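Epidermin biosynthesis protein EpiD (Staphylococcus aureus, PDB 3QJG) binds flavin mononucleotide and probably carries out the oxidative decarboxylation of the precursor peptide's C-terminal cysteine during epidermin biosynthesis. Local coordinates at residues H23-L28 / D33-I38; K92-I97 / Q130-L135; I148-E153 / F159-V164. One frame throughout, in Å; residues are numbered along the deposited sequence.

Following the chain from its N terminus, contact 1 closes first: 23-28 and 33-38 are neighbours in sequence, and their packing closes the short turn between helix 21-28 and strand 34-39. Contact 2 spans much more chain, bringing the end of helix 87-94 onto helix 127-138 across an intervening stretch that includes strand 113-120. Contact 3 is again local, the hairpin of 148-153 with 159-164. The three follow one another in series, without nesting or crossing. Contacts 1 and 2 lie on opposite sides of the chain's centre, about 26 Å apart between centres. Contacts 1 and 3 reach the same mixed sheet, one through strand 34-39 and the other through strand 158-163.

Contact 1: residues H23-L28 / D33-I38; sequences HYIIEL and DEVNVI
Chi1 of I25 (-63°) sets CG1 beside the backbone N and leaves CG2 trans to that N; V35 CG1 is likewise trans to its own N (chi1 173°), and the two branched side chains meet methyl to methyl. I25 CG2 lies 3.9 Å from V35 CG1, and the side chains cross obliquely. The other arm of I25 runs on beside its backbone N and is extended at its end, which carries CD1 along the strand to V37 CG2, also at 3.9 Å; here the two side chains stand at about a right angle. I25 therefore bridges two valines that alternate along the strand on the face turned to the helix. The second methyl of V35 is used as well: CG2 sits 3.7 Å from L28 CB, so that V35 fits between residues one helical turn apart, and L28 takes part through the base of its side chain.

Helix 21-28 and strand 34-39 belong to the beta-alpha-beta unit that begins with strand 7-12, the opening crossover of a Rossmann-like flavoprotein fold. The two short segments run nearly antiparallel, at 156°, with their axes 8.7 Å apart, and no hydrogen bond joins them; the side chains meet through methyl and methylene carbons. Both I25 and V35 also touch I10 of strand 7-12, while L28 packs on L172 of helix 168-174. On the other face of the strand N36 ND2 donates to E34 OE1 at 2.9 Å, almost straight and in the amide plane, using the carboxylate's anti lone pair; the same glutamate oxygen forms a salt bridge with K76.

Contact 2: residues K92-I97 / Q130-L135; sequences KIANGI and QNNIRL
A94 and N132 make the nearest backbone approach, their CA atoms 5.3 Å apart, with both CB atoms directed at the opposite segment. Van der Waals contact is slight: the methyl of A94 comes up to the side chain of N132, though too closely in the model for the detail to be trusted, and L135 adds only a distant touch, its CD2 4.5 Å from A94 O.

The polar part rests on two asparagines. Their side chains cross at about a right angle, with amide planes 82° apart, and no direct hydrogen bond joins them. Instead, one water accepts from N95 ND2 and from N132 ND2, at 3.1 Å in each case. Both amide nitrogens have a further acceptor on N91, N95 ND2 giving to its backbone O and N132 ND2 to its side-chain OD1, consistent with N91 fixing the orientation of both amides.

Backbone bonds close the helix end. G96, with positive phi, forms a Schellman motif in which I97 N reaches K92 O at 2.9 Å and G96 N reaches I93 O at 3.1 Å.

The contact thus joins the C-terminal end of helix 87-94 to the middle of helix 127-138, whose L136 also touches A94 and I93. Helix 101-107 packs on K92 and I93, and N95 meets N95 of neighbouring subunits.

Contact 3: residues I148-E153 / F159-V164; sequences ISESYE and FKKNVV
F159, K160 and E150 bury the most surface here. The ring of F159 lies under Y152: with its CG anti to the backbone N (chi1 -177°), the tyrosine turns an edge to it, CD1 standing 3.9 Å above the centre of the phenylalanine face, with the planes at 67° and the centroids 5.3 Å apart. Y152 CB packs 3.5 Å from F159 CE1.

K160 points to the other face and stays extended along its length, so that NZ reaches E153 OE1 at 2.7 Å on the syn side of the carboxylate, 20° out of its plane. That ammonium has a second anionic partner in D72 of a neighbouring subunit, and the same glutamate oxygen accepts from S156 OG. A water donates to E153 OE2 and to N162 OD1.

E150 and K161 run side by side on the same side of the sheet as F159. K161 bends at its last torsion, and E150 OE1 lies 3.4 Å from its NZ, a longer salt bridge.

Paired backbone bonds join S149 with N162, S149 N to N162 O being 2.8 Å, and S151 with K160. The result is a twisted antiparallel beta hairpin, joined to strand 113-120 through its second strand and extending from the flavoprotein sheet beside a bound FMN.

Contact 1: residues H23-L28 / D33-I38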
loop_
_atom_site.group_PDB
_atom_site.type_symbol
_atom_site.label_atom_id
_atom_site.label_comp_id
_atom_site.label_asym_id
_atom_site.label_seq_id
_atom_site.Cartn_x
_atom_site.Cartn_y
_atom_site.Cartn_z
ATOM N N HIS A 23 -7.443 -22.696 -27.870
ATOM C CA HIS A 23 -7.781 -23.580 -29.002
ATOM C C HIS A 23 -6.543 -24.331 -29.503
ATOM O O HIS A 23 -6.610 -25.520 -29.760
ATOM C CB HIS A 23 -8.404 -22.791 -30.186
ATOM C CG HIS A 23 -9.559 -21.920 -29.792
ATOM N ND1 HIS A 23 -10.644 -22.403 -29.082
ATOM C CD2 HIS A 23 -9.796 -20.596 -29.998
ATOM C CE1 HIS A 23 -11.494 -21.411 -28.866
ATOM N NE2 HIS A 23 -11.001 -20.303 -29.406
ATOM N N TYR A 24 -5.427 -23.614 -29.643
ATOM C CA TYR A 24 -4.186 -24.204 -30.092
ATOM C C TYR A 24 -3.654 -25.191 -29.053
ATOM O O TYR A 24 -3.214 -26.302 -29.373
ATOM C CB TYR A 24 -3.172 -23.103 -30.352
ATOM C CG TYR A 24 -3.531 -22.189 -31.501
ATOM C CD1 TYR A 24 -2.926 -22.328 -32.745
ATOM C CD2 TYR A 24 -4.435 -21.157 -31.338
ATOM C CE1 TYR A 24 -3.222 -21.474 -33.776
ATOM C CE2 TYR A 24 -4.755 -20.308 -32.383
ATOM C CZ TYR A 24 -4.136 -20.458 -33.600
ATOM O OH TYR A 24 -4.463 -19.593 -34.634
ATOM N N ILE A 25 -3.729 -24.812 -27.787
ATOM C CA ILE A 25 -3.325 -25.736 -26.729
ATOM C C ILE A 25 -4.153 -27.014 -26.809
ATOM O O ILE A 25 -3.604 -28.116 -26.767
ATOM C CB ILE A 25 -3.503 -25.149 -25.331
ATOM C CG1 ILE A 25 -2.603 -23.912 -25.156
ATOM C CG2 ILE A 25 -3.219 -26.226 -24.292
ATOM C CD1 ILE A 25 -2.957 -23.068 -23.916
ATOM N N ILE A 26 -5.469 -26.876 -26.950
ATOM C CA ILE A 26 -6.322 -28.061 -26.953
ATOM C C ILE A 26 -5.886 -29.023 -28.073
ATOM O O ILE A 26 -5.890 -30.272 -27.893
ATOM C CB ILE A 26 -7.844 -27.686 -27.069
ATOM C CG1 ILE A 26 -8.367 -27.098 -25.743
ATOM C CG2 ILE A 26 -8.721 -28.907 -27.457
ATOM C CD1 ILE A 26 -9.927 -27.175 -25.594
ATOM N N GLU A 27 -5.545 -28.454 -29.222
ATOM C CA GLU A 27 -5.212 -29.229 -30.399
ATOM C C GLU A 27 -3.791 -29.808 -30.360
ATOM O O GLU A 27 -3.565 -30.886 -30.845
ATOM C CB GLU A 27 -5.420 -28.388 -31.684
ATOM C CG GLU A 27 -6.883 -27.985 -31.999
ATOM C CD GLU A 27 -7.914 -29.138 -31.850
ATOM O OE1 GLU A 27 -8.851 -29.014 -31.020
ATOM O OE2 GLU A 27 -7.793 -30.153 -32.574
ATOM N N LEU A 28 -2.830 -29.048 -29.827
ATOM C CA LEU A 28 -1.466 -29.529 -29.630
ATOM C C LEU A 28 -1.413 -30.700 -28.636
ATOM O O LEU A 28 -0.590 -31.594 -28.798
ATOM C CB LEU A 28 -0.590 -28.375 -29.237
ATOM C CG LEU A 28 -0.308 -27.447 -30.428
ATOM C CD1 LEU A 28 0.178 -26.086 -29.966
ATOM C CD2 LEU A 28 0.719 -28.072 -31.312
ATOM N N ASP A 33 2.889 -34.530 -25.532
ATOM C CA ASP A 33 2.607 -34.913 -24.148
ATOM C C ASP A 33 2.260 -33.679 -23.311
ATOM O O ASP A 33 1.140 -33.503 -22.904
ATOM C CB ASP A 33 3.795 -35.654 -23.517
ATOM C CG ASP A 33 3.415 -36.355 -22.223
ATOM O OD1 ASP A 33 2.213 -36.334 -21.868
ATOM O OD2 ASP A 33 4.306 -36.931 -21.552
ATOM N N GLU A 34 3.228 -32.819 -23.067
ATOM C CA GLU A 34 2.968 -31.584 -22.337
ATOM C C GLU A 34 2.850 -30.478 -23.348
ATOM O O GLU A 34 3.626 -30.428 -24.306
ATOM C CB GLU A 34 4.094 -31.202 -21.371
ATOM C CG GLU A 34 4.133 -31.988 -20.067
ATOM C CD GLU A 34 5.287 -31.501 -19.167
ATOM O OE1 GLU A 34 5.934 -30.454 -19.456
ATOM O OE2 GLU A 34 5.548 -32.145 -18.150
ATOM N N VAL A 35 1.890 -29.580 -23.132
ATOM C CA VAL A 35 1.865 -28.320 -23.886
ATOM C C VAL A 35 1.945 -27.252 -22.808
ATOM O O VAL A 35 1.060 -27.171 -21.965
ATOM C CB VAL A 35 0.568 -28.129 -24.698
ATOM C CG1 VAL A 35 0.552 -26.721 -25.321
ATOM C CG2 VAL A 35 0.408 -29.232 -25.780
ATOM N N ASN A 36 3.009 -26.456 -22.840
ATOM C CA ASN A 36 3.339 -25.459 -21.828
ATOM C C ASN A 36 3.345 -24.100 -22.462
ATOM O O ASN A 36 3.454 -23.991 -23.683
ATOM C CB ASN A 36 4.756 -25.716 -21.272
ATOM C CG ASN A 36 4.843 -27.083 -20.579
ATOM O OD1 ASN A 36 3.929 -27.426 -19.884
ATOM N ND2 ASN A 36 5.929 -27.866 -20.813
ATOM N N VAL A 37 3.241 -23.067 -21.631
ATOM C CA VAL A 37 3.050 -21.747 -22.130
ATOM C C VAL A 37 3.841 -20.768 -21.349
ATOM O O VAL A 37 3.956 -20.924 -20.137
ATOM C CB VAL A 37 1.559 -21.377 -22.033
ATOM C CG1 VAL A 37 1.327 -19.993 -22.598
ATOM C CG2 VAL A 37 0.753 -22.389 -22.813
ATOM N N ILE A 38 4.361 -19.769 -22.059
ATOM C CA ILE A 38 4.975 -18.601 -21.481
ATOM C C ILE A 38 4.552 -17.369 -22.275
ATOM O O ILE A 38 4.439 -17.461 -23.478
ATOM C CB ILE A 38 6.553 -18.681 -21.514
ATOM C CG1 ILE A 38 7.196 -17.507 -20.762
ATOM C CG2 ILE A 38 7.107 -18.794 -22.966
ATOM C CD1 ILE A 38 8.763 -17.634 -20.600
#

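Contact 2: residues K92-I97 / Q130-L135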
loop_
_atom_site.group_PDB
_atom_site.type_symbol
_atom_site.label_atom_id
_atom_site.label_comp_id
_atom_site.label_asym_id
_atom_site.label_seq_id
_atom_site.Cartn_x
_atom_site.Cartn_y
_atom_site.Cartn_z
ATOM N N LYS A 92 13.713 -8.628 -32.034
ATOM C CA LYS A 92 14.576 -8.841 -30.879
ATOM C C LYS A 92 15.326 -10.190 -31.055
ATOM O O LYS A 92 16.554 -10.260 -30.846
ATOM C CB LYS A 92 13.806 -8.819 -29.562
ATOM C CG LYS A 92 13.286 -7.446 -29.075
ATOM C CD LYS A 92 13.515 -7.212 -27.644
ATOM C CE LYS A 92 12.824 -6.065 -26.955
ATOM N NZ LYS A 92 12.507 -6.483 -25.498
ATOM N N ILE A 93 14.590 -11.262 -31.376
ATOM C CA ILE A 93 15.227 -12.534 -31.654
ATOM C C ILE A 93 16.255 -12.464 -32.797
ATOM O O ILE A 93 17.341 -12.976 -32.640
ATOM C CB ILE A 93 14.270 -13.651 -31.918
ATOM C CG1 ILE A 93 13.369 -13.894 -30.683
ATOM C CG2 ILE A 93 15.059 -14.907 -32.169
ATOM C CD1 ILE A 93 12.166 -14.689 -30.986
ATOM N N ALA A 94 15.925 -11.788 -33.909
ATOM C CA ALA A 94 16.845 -11.723 -35.010
ATOM C C ALA A 94 18.160 -11.223 -34.447
ATOM O O ALA A 94 19.192 -11.687 -34.893
ATOM C CB ALA A 94 16.321 -10.815 -36.158
ATOM N N ASN A 95 18.128 -10.330 -33.438
ATOM C CA ASN A 95 19.349 -9.578 -32.966
ATOM C C ASN A 95 19.943 -10.082 -31.671
ATOM O O ASN A 95 20.854 -9.505 -31.127
ATOM C CB ASN A 95 18.999 -8.115 -32.798
ATOM C CG ASN A 95 18.844 -7.405 -34.105
ATOM O OD1 ASN A 95 19.852 -7.082 -34.753
ATOM N ND2 ASN A 95 17.590 -7.080 -34.476
ATOM N N GLY A 96 19.414 -11.150 -31.159
ATOM C CA GLY A 96 19.940 -11.790 -29.971
ATOM C C GLY A 96 19.605 -11.079 -28.704
ATOM O O GLY A 96 20.191 -11.382 -27.655
ATOM N N ILE A 97 18.595 -10.220 -28.753
ATOM C CA ILE A 97 18.154 -9.393 -27.628
ATOM C C ILE A 97 17.263 -10.336 -26.822
ATOM O O ILE A 97 16.296 -10.862 -27.359
ATOM C CB ILE A 97 17.337 -8.189 -28.122
ATOM C CG1 ILE A 97 18.157 -7.344 -29.109
ATOM C CG2 ILE A 97 16.907 -7.250 -26.964
ATOM C CD1 ILE A 97 19.593 -7.340 -28.837
ATOM N N GLN A 130 11.570 -7.466 -42.588
ATOM C CA GLN A 130 11.852 -8.404 -43.684
ATOM C C GLN A 130 13.292 -8.872 -43.672
ATOM O O GLN A 130 13.566 -9.949 -44.107
ATOM C CB GLN A 130 11.566 -7.776 -45.071
ATOM C CG GLN A 130 10.104 -7.663 -45.455
ATOM C CD GLN A 130 9.916 -6.699 -46.619
ATOM O OE1 GLN A 130 10.813 -5.900 -46.937
ATOM N NE2 GLN A 130 8.763 -6.772 -47.268
ATOM N N ASN A 131 14.235 -8.035 -43.272
ATOM C CA ASN A 131 15.645 -8.458 -43.229
ATOM C C ASN A 131 15.883 -9.521 -42.110
ATOM O O ASN A 131 16.678 -10.454 -42.248
ATOM C CB ASN A 131 16.505 -7.293 -42.876
ATOM C CG ASN A 131 16.556 -6.266 -43.953
ATOM O OD1 ASN A 131 16.132 -6.503 -45.078
ATOM N ND2 ASN A 131 17.082 -5.117 -43.630
ATOM N N ASN A 132 15.223 -9.281 -40.986
ATOM C CA ASN A 132 15.319 -10.140 -39.817
ATOM C C ASN A 132 14.695 -11.486 -40.012
ATOM O O ASN A 132 15.226 -12.484 -39.539
ATOM C CB ASN A 132 14.753 -9.404 -38.594
ATOM C CG ASN A 132 15.724 -8.391 -38.024
ATOM O OD1 ASN A 132 16.900 -8.452 -38.323
ATOM N ND2 ASN A 132 15.241 -7.462 -37.179
ATOM N N ILE A 133 13.535 -11.547 -40.653
ATOM C CA ILE A 133 12.943 -12.826 -41.043
ATOM C C ILE A 133 13.880 -13.652 -41.930
ATOM O O ILE A 133 14.064 -14.842 -41.675
ATOM C CB ILE A 133 11.593 -12.629 -41.737
ATOM C CG1 ILE A 133 10.513 -12.246 -40.721
ATOM C CG2 ILE A 133 11.194 -13.895 -42.562
ATOM C CD1 ILE A 133 9.963 -13.463 -39.813
ATOM N N ARG A 134 14.540 -13.013 -42.916
ATOM C CA ARG A 134 15.504 -13.670 -43.799
ATOM C C ARG A 134 16.718 -14.228 -43.072
ATOM O O ARG A 134 17.155 -15.346 -43.370
ATOM C CB ARG A 134 16.024 -12.689 -44.869
ATOM C CG ARG A 134 14.992 -12.182 -45.852
ATOM C CD ARG A 134 15.695 -11.469 -47.037
ATOM N NE ARG A 134 15.954 -10.039 -46.789
ATOM C CZ ARG A 134 15.159 -9.031 -47.181
ATOM N NH1 ARG A 134 14.018 -9.247 -47.850
ATOM N NH2 ARG A 134 15.506 -7.789 -46.902
ATOM N N LEU A 135 17.269 -13.422 -42.149
ATOM C CA LEU A 135 18.328 -13.844 -41.218
ATOM C C LEU A 135 17.881 -14.982 -40.295
ATOM O O LEU A 135 18.586 -15.961 -40.035
ATOM C CB LEU A 135 18.679 -12.669 -40.323
ATOM C CG LEU A 135 20.006 -11.953 -40.360
ATOM C CD1 LEU A 135 20.411 -11.396 -41.746
ATOM C CD2 LEU A 135 19.995 -10.838 -39.234
HETATM O O HOH W 1 17.770 -5.618 -37.163
#

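Contact 3: residues I148-E153 / F159-V164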
loop_
_atom_site.group_PDB
_atom_site.type_symbol
_atom_site.label_atom_id
_atom_site.label_comp_id
_atom_site.label_asym_id
_atom_site.label_seq_id
_atom_site.Cartn_x
_atom_site.Cartn_y
_atom_site.Cartn_z
ATOM N N ILE A 148 -1.425 -13.441 -45.666
ATOM C CA ILE A 148 -1.892 -12.024 -45.661
ATOM C C ILE A 148 -3.415 -11.916 -45.866
ATOM O O ILE A 148 -3.938 -12.372 -46.901
ATOM C CB ILE A 148 -1.289 -11.142 -46.815
ATOM C CG1 ILE A 148 0.212 -10.960 -46.697
ATOM C CG2 ILE A 148 -1.887 -9.757 -46.790
ATOM C CD1 ILE A 148 0.782 -10.049 -47.795
ATOM N N SER A 149 -4.122 -11.278 -44.926
ATOM C CA SER A 149 -5.594 -11.166 -45.012
ATOM C C SER A 149 -6.052 -9.767 -44.642
ATOM O O SER A 149 -5.378 -9.083 -43.886
ATOM C CB SER A 149 -6.302 -12.228 -44.130
ATOM O OG SER A 149 -6.172 -11.973 -42.732
ATOM N N GLU A 150 -7.185 -9.350 -45.204
ATOM C CA GLU A 150 -7.808 -8.056 -44.913
ATOM C C GLU A 150 -9.176 -8.338 -44.306
ATOM O O GLU A 150 -10.004 -9.017 -44.931
ATOM C CB GLU A 150 -7.964 -7.216 -46.188
ATOM C CG GLU A 150 -8.614 -5.850 -46.000
ATOM C CD GLU A 150 -8.592 -4.981 -47.284
ATOM O OE1 GLU A 150 -7.821 -3.999 -47.352
ATOM O OE2 GLU A 150 -9.348 -5.270 -48.229
ATOM N N SER A 151 -9.394 -7.850 -43.086
ATOM C CA SER A 151 -10.638 -8.080 -42.380
ATOM C C SER A 151 -11.117 -6.797 -41.689
ATOM O O SER A 151 -10.362 -5.831 -41.501
ATOM C CB SER A 151 -10.466 -9.213 -41.367
ATOM O OG SER A 151 -9.448 -8.891 -40.426
ATOM N N TYR A 152 -12.393 -6.783 -41.334
ATOM C CA TYR A 152 -12.965 -5.646 -40.659
ATOM C C TYR A 152 -12.579 -5.783 -39.205
ATOM O O TYR A 152 -12.681 -6.876 -38.623
ATOM C CB TYR A 152 -14.469 -5.629 -40.830
ATOM C CG TYR A 152 -15.154 -4.443 -40.215
ATOM C CD1 TYR A 152 -15.093 -3.189 -40.815
ATOM C CD2 TYR A 152 -15.887 -4.577 -39.035
ATOM C CE1 TYR A 152 -15.742 -2.110 -40.262
ATOM C CE2 TYR A 152 -16.536 -3.496 -38.472
ATOM C CZ TYR A 152 -16.456 -2.279 -39.085
ATOM O OH TYR A 152 -17.104 -1.225 -38.528
ATOM N N GLU A 153 -12.079 -4.700 -38.629
ATOM C CA GLU A 153 -11.668 -4.734 -37.230
ATOM C C GLU A 153 -12.679 -3.976 -36.384
ATOM O O GLU A 153 -12.739 -2.770 -36.469
ATOM C CB GLU A 153 -10.269 -4.133 -37.053
ATOM C CG GLU A 153 -9.683 -4.344 -35.646
ATOM C CD GLU A 153 -8.443 -3.501 -35.425
ATOM O OE1 GLU A 153 -8.586 -2.262 -35.452
ATOM O OE2 GLU A 153 -7.332 -4.059 -35.255
ATOM N N PHE A 159 -11.082 -1.355 -41.984
ATOM C CA PHE A 159 -10.488 -2.542 -42.583
ATOM C C PHE A 159 -8.973 -2.480 -42.458
ATOM O O PHE A 159 -8.359 -1.474 -42.808
ATOM C CB PHE A 159 -10.900 -2.685 -44.053
ATOM C CG PHE A 159 -12.255 -3.320 -44.227
ATOM C CD1 PHE A 159 -12.418 -4.680 -44.028
ATOM C CD2 PHE A 159 -13.359 -2.563 -44.570
ATOM C CE1 PHE A 159 -13.666 -5.278 -44.188
ATOM C CE2 PHE A 159 -14.603 -3.154 -44.727
ATOM C CZ PHE A 159 -14.763 -4.510 -44.528
ATOM N N LYS A 160 -8.393 -3.561 -41.953
ATOM C CA LYS A 160 -6.936 -3.697 -41.805
ATOM C C LYS A 160 -6.363 -4.934 -42.501
ATOM O O LYS A 160 -7.022 -5.963 -42.624
ATOM C CB LYS A 160 -6.561 -3.735 -40.319
ATOM C CG LYS A 160 -6.916 -2.427 -39.590
ATOM C CD LYS A 160 -6.361 -2.388 -38.204
ATOM C CE LYS A 160 -6.611 -1.008 -37.517
ATOM N NZ LYS A 160 -6.263 -1.066 -36.052
ATOM N N LYS A 161 -5.111 -4.811 -42.912
ATOM C CA LYS A 161 -4.370 -5.875 -43.577
ATOM C C LYS A 161 -3.372 -6.422 -42.562
ATOM O O LYS A 161 -2.705 -5.678 -41.877
ATOM C CB LYS A 161 -3.641 -5.327 -44.828
ATOM C CG LYS A 161 -4.558 -4.744 -45.884
ATOM C CD LYS A 161 -3.777 -4.266 -47.160
ATOM C CE LYS A 161 -4.652 -4.108 -48.423
ATOM N NZ LYS A 161 -4.966 -2.677 -48.749
ATOM N N ASN A 162 -3.286 -7.737 -42.469
ATOM C CA ASN A 162 -2.526 -8.388 -41.423
ATOM C C ASN A 162 -1.899 -9.617 -42.011
ATOM O O ASN A 162 -2.472 -10.207 -42.950
ATOM C CB ASN A 162 -3.487 -8.881 -40.342
ATOM C CG ASN A 162 -3.975 -7.782 -39.428
ATOM O OD1 ASN A 162 -5.160 -7.473 -39.420
ATOM N ND2 ASN A 162 -3.055 -7.183 -38.641
ATOM N N VAL A 163 -0.725 -9.976 -41.497
ATOM C CA VAL A 163 -0.295 -11.355 -41.492
ATOM C C VAL A 163 -0.817 -11.944 -40.174
ATOM O O VAL A 163 -0.704 -11.323 -39.136
ATOM C CB VAL A 163 1.230 -11.487 -41.610
ATOM C CG1 VAL A 163 1.956 -11.110 -40.318
ATOM C CG2 VAL A 163 1.581 -12.852 -42.003
ATOM N N VAL A 164 -1.375 -13.139 -40.217
ATOM C CA VAL A 164 -2.061 -13.704 -39.053
ATOM C C VAL A 164 -1.618 -15.132 -38.702
ATOM O O VAL A 164 -1.136 -15.872 -39.549
ATOM C CB VAL A 164 -3.587 -13.670 -39.362
ATOM C CG1 VAL A 164 -4.334 -14.428 -38.336
ATOM C CG2 VAL A 164 -4.077 -12.218 -39.422
HETATM O O HOH W 2 -6.884 -6.428 -36.886
#